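Local coordinates for protein homoserine kinase (Cytophaga hutchinsonii, PDB 4P52) that probably catalyses the ATP-dependent phosphorylation of the L-homoserine hydroxyl to O-phospho-L-homoserine, as a GHMP-family kinase, at residues E254-V267 and G278-A290. Sequence-based numbering, arbitrary orientation.
Sequences EPARSVLIPGFDDV and GCSISGSGPSIFA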
ATOM      1  N   GLU A 254      -8.140 -11.470  -9.386  1.00 26.30           N
ATOM      2  CA  GLU A 254      -7.734 -12.279 -10.533  1.00 28.57           C
ATOM      3  C   GLU A 254      -8.174 -13.767 -10.442  1.00 28.72           C
ATOM      4  O   GLU A 254      -8.763 -14.265 -11.388  1.00 29.29           O
ATOM      5  CB  GLU A 254      -6.237 -12.165 -10.754  1.00 31.27           C
ATOM      6  CG  GLU A 254      -5.720 -12.928 -11.950  1.00 35.85           C
ATOM      7  CD  GLU A 254      -4.256 -13.320 -11.769  1.00 41.98           C
ATOM      8  OE1 GLU A 254      -3.367 -12.437 -11.932  1.00 40.96           O
ATOM      9  OE2 GLU A 254      -4.007 -14.518 -11.460  1.00 44.08           O
ATOM     10  N   PRO A 255      -7.926 -14.466  -9.303  1.00 27.34           N
ATOM     11  CA  PRO A 255      -8.434 -15.852  -9.259  1.00 26.75           C
ATOM     12  C   PRO A 255      -9.963 -15.957  -9.449  1.00 26.83           C
ATOM     13  O   PRO A 255     -10.426 -16.930 -10.026  1.00 28.83           O
ATOM     14  CB  PRO A 255      -8.044 -16.355  -7.859  1.00 26.03           C
ATOM     15  CG  PRO A 255      -7.154 -15.319  -7.261  1.00 25.82           C
ATOM     16  CD  PRO A 255      -7.316 -14.043  -8.022  1.00 26.45           C
ATOM     17  N   ALA A 256     -10.728 -14.965  -8.992  1.00 24.94           N
ATOM     18  CA  ALA A 256     -12.173 -14.942  -9.229  1.00 24.25           C
ATOM     19  C   ALA A 256     -12.550 -14.633 -10.686  1.00 24.61           C
ATOM     20  O   ALA A 256     -13.411 -15.309 -11.244  1.00 25.79           O
ATOM     21  CB  ALA A 256     -12.877 -13.990  -8.263  1.00 23.44           C
ATOM     22  N   ARG A 257     -11.912 -13.635 -11.301  1.00 23.39           N
ATOM     23  CA  ARG A 257     -12.257 -13.209 -12.658  1.00 24.08           C
ATOM     24  C   ARG A 257     -11.638 -14.013 -13.793  1.00 24.77           C
ATOM     25  O   ARG A 257     -12.157 -14.048 -14.901  1.00 25.16           O
ATOM     26  CB  ARG A 257     -11.845 -11.779 -12.866  1.00 24.50           C
ATOM     27  CG  ARG A 257     -12.803 -10.821 -12.243  1.00 26.17           C
ATOM     28  CD  ARG A 257     -12.348  -9.408 -12.506  1.00 26.32           C
ATOM     29  NE  ARG A 257     -13.421  -8.508 -12.126  1.00 27.82           N
ATOM     30  CZ  ARG A 257     -13.274  -7.215 -11.917  1.00 28.24           C
ATOM     31  NH1 ARG A 257     -12.079  -6.633 -12.037  1.00 28.81           N
ATOM     32  NH2 ARG A 257     -14.333  -6.516 -11.579  1.00 28.98           N
ATOM     33  N   SER A 258     -10.523 -14.655 -13.529  1.00 25.27           N
ATOM     34  CA  SER A 258      -9.779 -15.275 -14.604  1.00 25.57           C
ATOM     35  C   SER A 258     -10.581 -16.406 -15.280  1.00 26.64           C
ATOM     36  O   SER A 258     -10.326 -16.697 -16.440  1.00 29.60           O
ATOM     37  CB  SER A 258      -8.439 -15.789 -14.087  1.00 24.77           C
ATOM     38  OG  SER A 258      -8.667 -16.976 -13.353  1.00 26.33           O
ATOM     39  N   VAL A 259     -11.527 -17.031 -14.577  1.00 24.49           N
ATOM     40  CA  VAL A 259     -12.399 -18.008 -15.206  1.00 26.11           C
ATOM     41  C   VAL A 259     -13.210 -17.438 -16.369  1.00 28.51           C
ATOM     42  O   VAL A 259     -13.609 -18.204 -17.266  1.00 31.62           O
ATOM     43  CB  VAL A 259     -13.388 -18.686 -14.223  1.00 27.37           C
ATOM     44  CG1 VAL A 259     -12.631 -19.461 -13.154  1.00 28.52           C
ATOM     45  CG2 VAL A 259     -14.366 -17.683 -13.605  1.00 25.45           C
ATOM     46  N   LEU A 260     -13.471 -16.118 -16.344  1.00 25.99           N
ATOM     47  CA  LEU A 260     -14.207 -15.452 -17.400  1.00 24.22           C
ATOM     48  C   LEU A 260     -13.357 -15.184 -18.630  1.00 25.31           C
ATOM     49  O   LEU A 260     -13.897 -14.888 -19.693  1.00 27.34           O
ATOM     50  CB  LEU A 260     -14.758 -14.124 -16.900  1.00 22.96           C
ATOM     51  CG  LEU A 260     -15.787 -14.220 -15.767  1.00 22.63           C
ATOM     52  CD1 LEU A 260     -16.169 -12.832 -15.265  1.00 21.23           C
ATOM     53  CD2 LEU A 260     -17.023 -15.036 -16.157  1.00 22.01           C
ATOM     54  N   ILE A 261     -12.037 -15.259 -18.515  1.00 24.07           N
ATOM     55  CA  ILE A 261     -11.205 -14.872 -19.646  1.00 25.28           C
ATOM     56  C   ILE A 261     -10.592 -16.073 -20.337  1.00 27.35           C
ATOM     57  O   ILE A 261      -9.758 -16.776 -19.761  1.00 29.32           O
ATOM     58  CB  ILE A 261     -10.090 -13.891 -19.229  1.00 24.60           C
ATOM     59  CG1 ILE A 261     -10.706 -12.622 -18.635  1.00 24.19           C
ATOM     60  CG2 ILE A 261      -9.149 -13.616 -20.403  1.00 23.20           C
ATOM     61  CD1 ILE A 261      -9.718 -11.742 -17.886  1.00 24.19           C
ATOM     62  N   PRO A 262     -10.980 -16.311 -21.587  1.00 27.25           N
ATOM     63  CA  PRO A 262     -10.486 -17.521 -22.251  1.00 27.64           C
ATOM     64  C   PRO A 262      -8.971 -17.511 -22.374  1.00 28.03           C
ATOM     65  O   PRO A 262      -8.404 -16.512 -22.800  1.00 27.46           O
ATOM     66  CB  PRO A 262     -11.119 -17.443 -23.633  1.00 28.04           C
ATOM     67  CG  PRO A 262     -12.294 -16.526 -23.465  1.00 27.70           C
ATOM     68  CD  PRO A 262     -11.882 -15.523 -22.439  1.00 26.79           C
ATOM     69  N   GLY A 263      -8.324 -18.603 -21.967  1.00 29.07           N
ATOM     70  CA  GLY A 263      -6.882 -18.768 -22.128  1.00 29.07           C
ATOM     71  C   GLY A 263      -6.035 -18.005 -21.133  1.00 29.95           C
ATOM     72  O   GLY A 263      -4.805 -17.959 -21.258  1.00 32.56           O
ATOM     73  N   PHE A 264      -6.670 -17.417 -20.126  1.00 28.45           N
ATOM     74  CA  PHE A 264      -5.975 -16.526 -19.239  1.00 27.47           C
ATOM     75  C   PHE A 264      -4.722 -17.179 -18.669  1.00 29.06           C
ATOM     76  O   PHE A 264      -3.636 -16.584 -18.688  1.00 28.74           O
ATOM     77  CB  PHE A 264      -6.860 -16.077 -18.082  1.00 26.45           C
ATOM     78  CG  PHE A 264      -6.127 -15.221 -17.090  1.00 24.93           C
ATOM     79  CD1 PHE A 264      -5.871 -13.891 -17.365  1.00 24.00           C
ATOM     80  CD2 PHE A 264      -5.622 -15.762 -15.923  1.00 26.10           C
ATOM     81  CE1 PHE A 264      -5.157 -13.096 -16.488  1.00 23.24           C
ATOM     82  CE2 PHE A 264      -4.911 -14.970 -15.020  1.00 25.63           C
ATOM     83  CZ  PHE A 264      -4.689 -13.629 -15.313  1.00 24.49           C
ATOM     84  N   ASP A 265      -4.876 -18.382 -18.130  1.00 29.62           N
ATOM     85  CA  ASP A 265      -3.760 -19.030 -17.475  1.00 32.18           C
ATOM     86  C   ASP A 265      -2.574 -19.258 -18.406  1.00 32.17           C
ATOM     87  O   ASP A 265      -1.422 -19.002 -18.019  1.00 31.95           O
ATOM     88  CB  ASP A 265      -4.209 -20.319 -16.820  1.00 38.05           C
ATOM     89  CG  ASP A 265      -5.234 -20.081 -15.721  1.00 46.98           C
ATOM     90  OD1 ASP A 265      -5.278 -18.951 -15.153  1.00 50.69           O
ATOM     91  OD2 ASP A 265      -6.002 -21.029 -15.423  1.00 50.11           O
ATOM     92  N   ASP A 266      -2.848 -19.698 -19.635  1.00 32.47           N
ATOM     93  CA  ASP A 266      -1.792 -19.900 -20.623  1.00 34.51           C
ATOM     94  C   ASP A 266      -1.140 -18.600 -21.047  1.00 31.60           C
ATOM     95  O   ASP A 266       0.076 -18.551 -21.261  1.00 31.49           O
ATOM     96  CB  ASP A 266      -2.326 -20.591 -21.860  1.00 41.47           C
ATOM     97  CG  ASP A 266      -2.773 -22.007 -21.584  1.00 52.58           C
ATOM     98  OD1 ASP A 266      -2.115 -22.708 -20.764  1.00 53.13           O
ATOM     99  OD2 ASP A 266      -3.794 -22.408 -22.195  1.00 58.66           O
ATOM    100  N   VAL A 267      -1.952 -17.553 -21.182  1.00 28.61           N
ATOM    101  CA  VAL A 267      -1.446 -16.275 -21.631  1.00 26.19           C
ATOM    102  C   VAL A 267      -0.541 -15.693 -20.545  1.00 26.01           C
ATOM    103  O   VAL A 267       0.526 -15.166 -20.850  1.00 25.33           O
ATOM    104  CB  VAL A 267      -2.575 -15.306 -22.010  1.00 24.43           C
ATOM    105  CG1 VAL A 267      -2.027 -13.920 -22.246  1.00 23.56           C
ATOM    106  CG2 VAL A 267      -3.297 -15.785 -23.256  1.00 24.91           C
ATOM    107  N   GLY A 278       5.607  -9.028 -14.186  1.00 29.51           N
ATOM    108  CA  GLY A 278       4.359  -9.513 -13.660  1.00 28.42           C
ATOM    109  C   GLY A 278       3.309  -9.256 -14.707  1.00 29.16           C
ATOM    110  O   GLY A 278       3.531  -8.504 -15.675  1.00 28.96           O
ATOM    111  N   CYS A 279       2.145  -9.861 -14.505  1.00 29.57           N
ATOM    112  CA  CYS A 279       1.142  -9.901 -15.526  1.00 29.02           C
ATOM    113  C   CYS A 279      -0.194 -10.150 -14.867  1.00 28.93           C
ATOM    114  O   CYS A 279      -0.302 -11.047 -14.037  1.00 31.80           O
ATOM    115  CB  CYS A 279       1.485 -11.024 -16.509  1.00 30.09           C
ATOM    116  SG  CYS A 279       0.154 -11.370 -17.675  1.00 32.40           S
ATOM    117  N   SER A 280      -1.200  -9.354 -15.231  1.00 26.16           N
ATOM    118  CA  SER A 280      -2.551  -9.555 -14.732  1.00 26.68           C
ATOM    119  C   SER A 280      -3.664  -9.026 -15.644  1.00 24.11           C
ATOM    120  O   SER A 280      -3.411  -8.562 -16.757  1.00 25.03           O
ATOM    121  CB  SER A 280      -2.708  -8.954 -13.326  1.00 30.50           C
ATOM    122  OG  SER A 280      -3.841  -9.564 -12.654  1.00 34.83           O
ATOM    123  N   ILE A 281      -4.902  -9.099 -15.167  1.00 22.15           N
ATOM    124  CA  ILE A 281      -6.035  -8.587 -15.913  1.00 21.81           C
ATOM    125  C   ILE A 281      -5.992  -7.079 -15.929  1.00 22.48           C
ATOM    126  O   ILE A 281      -5.732  -6.475 -14.908  1.00 22.98           O
ATOM    127  CB  ILE A 281      -7.358  -9.038 -15.283  1.00 21.30           C
ATOM    128  CG1 ILE A 281      -7.431 -10.571 -15.273  1.00 22.00           C
ATOM    129  CG2 ILE A 281      -8.574  -8.412 -16.004  1.00 20.57           C
ATOM    130  CD1 ILE A 281      -8.457 -11.127 -14.298  1.00 21.78           C
ATOM    131  N   SER A 282      -6.271  -6.465 -17.072  1.00 22.61           N
ATOM    132  CA  SER A 282      -6.373  -5.020 -17.111  1.00 22.39           C
ATOM    133  C   SER A 282      -7.790  -4.605 -16.791  1.00 21.57           C
ATOM    134  O   SER A 282      -8.729  -5.049 -17.468  1.00 21.61           O
ATOM    135  CB  SER A 282      -5.989  -4.524 -18.488  1.00 25.07           C
ATOM    136  OG  SER A 282      -6.228  -3.132 -18.563  1.00 29.26           O
ATOM    137  N   GLY A 283      -7.959  -3.753 -15.778  1.00 21.15           N
ATOM    138  CA  GLY A 283      -9.302  -3.352 -15.325  1.00 22.36           C
ATOM    139  C   GLY A 283     -10.201  -4.567 -15.083  1.00 24.74           C
ATOM    140  O   GLY A 283      -9.862  -5.463 -14.308  1.00 26.97           O
ATOM    141  N   SER A 284     -11.340  -4.640 -15.754  1.00 24.35           N
ATOM    142  CA  SER A 284     -12.206  -5.778 -15.539  1.00 25.71           C
ATOM    143  C   SER A 284     -12.093  -6.814 -16.692  1.00 25.55           C
ATOM    144  O   SER A 284     -12.883  -7.769 -16.777  1.00 27.15           O
ATOM    145  CB  SER A 284     -13.636  -5.282 -15.353  1.00 28.87           C
ATOM    146  OG  SER A 284     -14.001  -4.548 -16.501  1.00 32.38           O
ATOM    147  N   GLY A 285     -11.106  -6.636 -17.569  1.00 22.80           N
ATOM    148  CA  GLY A 285     -10.861  -7.604 -18.631  1.00 22.14           C
ATOM    149  C   GLY A 285     -11.792  -7.425 -19.809  1.00 22.69           C
ATOM    150  O   GLY A 285     -12.641  -6.531 -19.796  1.00 22.15           O
ATOM    151  N   PRO A 286     -11.645  -8.276 -20.838  1.00 23.22           N
ATOM    152  CA  PRO A 286     -10.701  -9.416 -20.966  1.00 23.06           C
ATOM    153  C   PRO A 286      -9.236  -9.060 -21.304  1.00 24.24           C
ATOM    154  O   PRO A 286      -8.392  -9.980 -21.380  1.00 25.66           O
ATOM    155  CB  PRO A 286     -11.287 -10.225 -22.107  1.00 22.11           C
ATOM    156  CG  PRO A 286     -11.972  -9.202 -22.953  1.00 23.22           C
ATOM    157  CD  PRO A 286     -12.528  -8.161 -22.010  1.00 23.24           C
ATOM    158  N   SER A 287      -8.917  -7.774 -21.490  1.00 22.13           N
ATOM    159  CA  SER A 287      -7.513  -7.382 -21.713  1.00 21.14           C
ATOM    160  C   SER A 287      -6.587  -7.725 -20.564  1.00 21.05           C
ATOM    161  O   SER A 287      -6.985  -7.706 -19.386  1.00 21.53           O
ATOM    162  CB  SER A 287      -7.384  -5.901 -22.049  1.00 20.86           C
ATOM    163  OG  SER A 287      -7.996  -5.673 -23.307  1.00 22.50           O
ATOM    164  N   ILE A 288      -5.343  -8.010 -20.931  1.00 20.53           N
ATOM    165  CA  ILE A 288      -4.317  -8.467 -20.027  1.00 21.24           C
ATOM    166  C   ILE A 288      -3.095  -7.596 -20.252  1.00 22.47           C
ATOM    167  O   ILE A 288      -2.792  -7.223 -21.387  1.00 23.18           O
ATOM    168  CB  ILE A 288      -3.953  -9.931 -20.343  1.00 22.26           C
ATOM    169  CG1 ILE A 288      -5.211 -10.802 -20.199  1.00 23.40           C
ATOM    170  CG2 ILE A 288      -2.838 -10.445 -19.437  1.00 21.54           C
ATOM    171  CD1 ILE A 288      -5.010 -12.249 -20.564  1.00 24.14           C
ATOM    172  N   PHE A 289      -2.384  -7.259 -19.181  1.00 22.68           N
ATOM    173  CA  PHE A 289      -1.185  -6.438 -19.342  1.00 23.25           C
ATOM    174  C   PHE A 289      -0.014  -7.120 -18.670  1.00 24.02           C
ATOM    175  O   PHE A 289      -0.189  -7.898 -17.705  1.00 25.28           O
ATOM    176  CB  PHE A 289      -1.370  -5.027 -18.762  1.00 21.33           C
ATOM    177  CG  PHE A 289      -1.325  -5.000 -17.272  1.00 20.00           C
ATOM    178  CD1 PHE A 289      -2.419  -5.429 -16.522  1.00 19.52           C
ATOM    179  CD2 PHE A 289      -0.177  -4.582 -16.614  1.00 19.85           C
ATOM    180  CE1 PHE A 289      -2.358  -5.445 -15.129  1.00 20.18           C
ATOM    181  CE2 PHE A 289      -0.107  -4.597 -15.219  1.00 20.36           C
ATOM    182  CZ  PHE A 289      -1.192  -5.037 -14.476  1.00 20.35           C
ATOM    183  N   ALA A 290       1.176  -6.800 -19.157  1.00 22.50           N
ATOM    184  CA  ALA A 290       2.386  -7.288 -18.515  1.00 23.34           C
ATOM    185  C   ALA A 290       3.328  -6.103 -18.358  1.00 24.60           C
ATOM    186  O   ALA A 290       3.269  -5.149 -19.160  1.00 24.02           O
ATOM    187  CB  ALA A 290       3.030  -8.404 -19.332  1.00 22.06           C
TER
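Glu254 OE1 is gripped by two groups: Ser280 OG donates a hydrogen bond of 3.0 Å to its anti lone pair, the one turned away from OE2, and Lys268 NZ, from the helix that begins at Phe264, forms a salt bridge with the same oxygen. This polar edge borders the ferredoxin-like C-terminal domain of a GHMP kinase, where 254-267 packs against the hairpin formed by strands 278-281 and 288-292 of a four-stranded antiparallel sheet with strand order 2-3-1-4. In the glutamate, chi1 (-178°) sets CG anti to the backbone N, 4.0 Å from Ile281 CD1, and the extended chain beyond carries OE1 on to Ser280. Replacing Glu254 by alanine removes the carboxylate and is likely to leave Ser280 OG without this acceptor and Lys268 without this anionic mate. Beside this pair lies an apolar cluster, in which one branched residue, Ile281, serves several neighbours. Ile281 CD1 lies 3.7 Å from Arg257 CB, while its CG1 is 3.7 Å from Ile261 CD1 and also meets Phe264 CE1, the phenylalanine side chain crossing that of Ile281 at about a right angle. Ile288 extends the same layer, its CD1 reaching Phe264 CD1 at 3.7 Å and Val267 CG1 at 3.8 Å; Phe309 of helix 295-310 packs on both Ile288 and Val267. At the far end, the type II' turn Ser282-Gly285 and the cis peptide before Pro286 carry the chain past Ile261, whose CG2 lies 3.8 Å from Pro286 O. Arg257, whose NE hydrogen-bonds to Ala209 O, runs extended from CG to NE, and Ser284 CB lies over one face of its guanidinium, 3.7 Å above the plane and offset toward the rim.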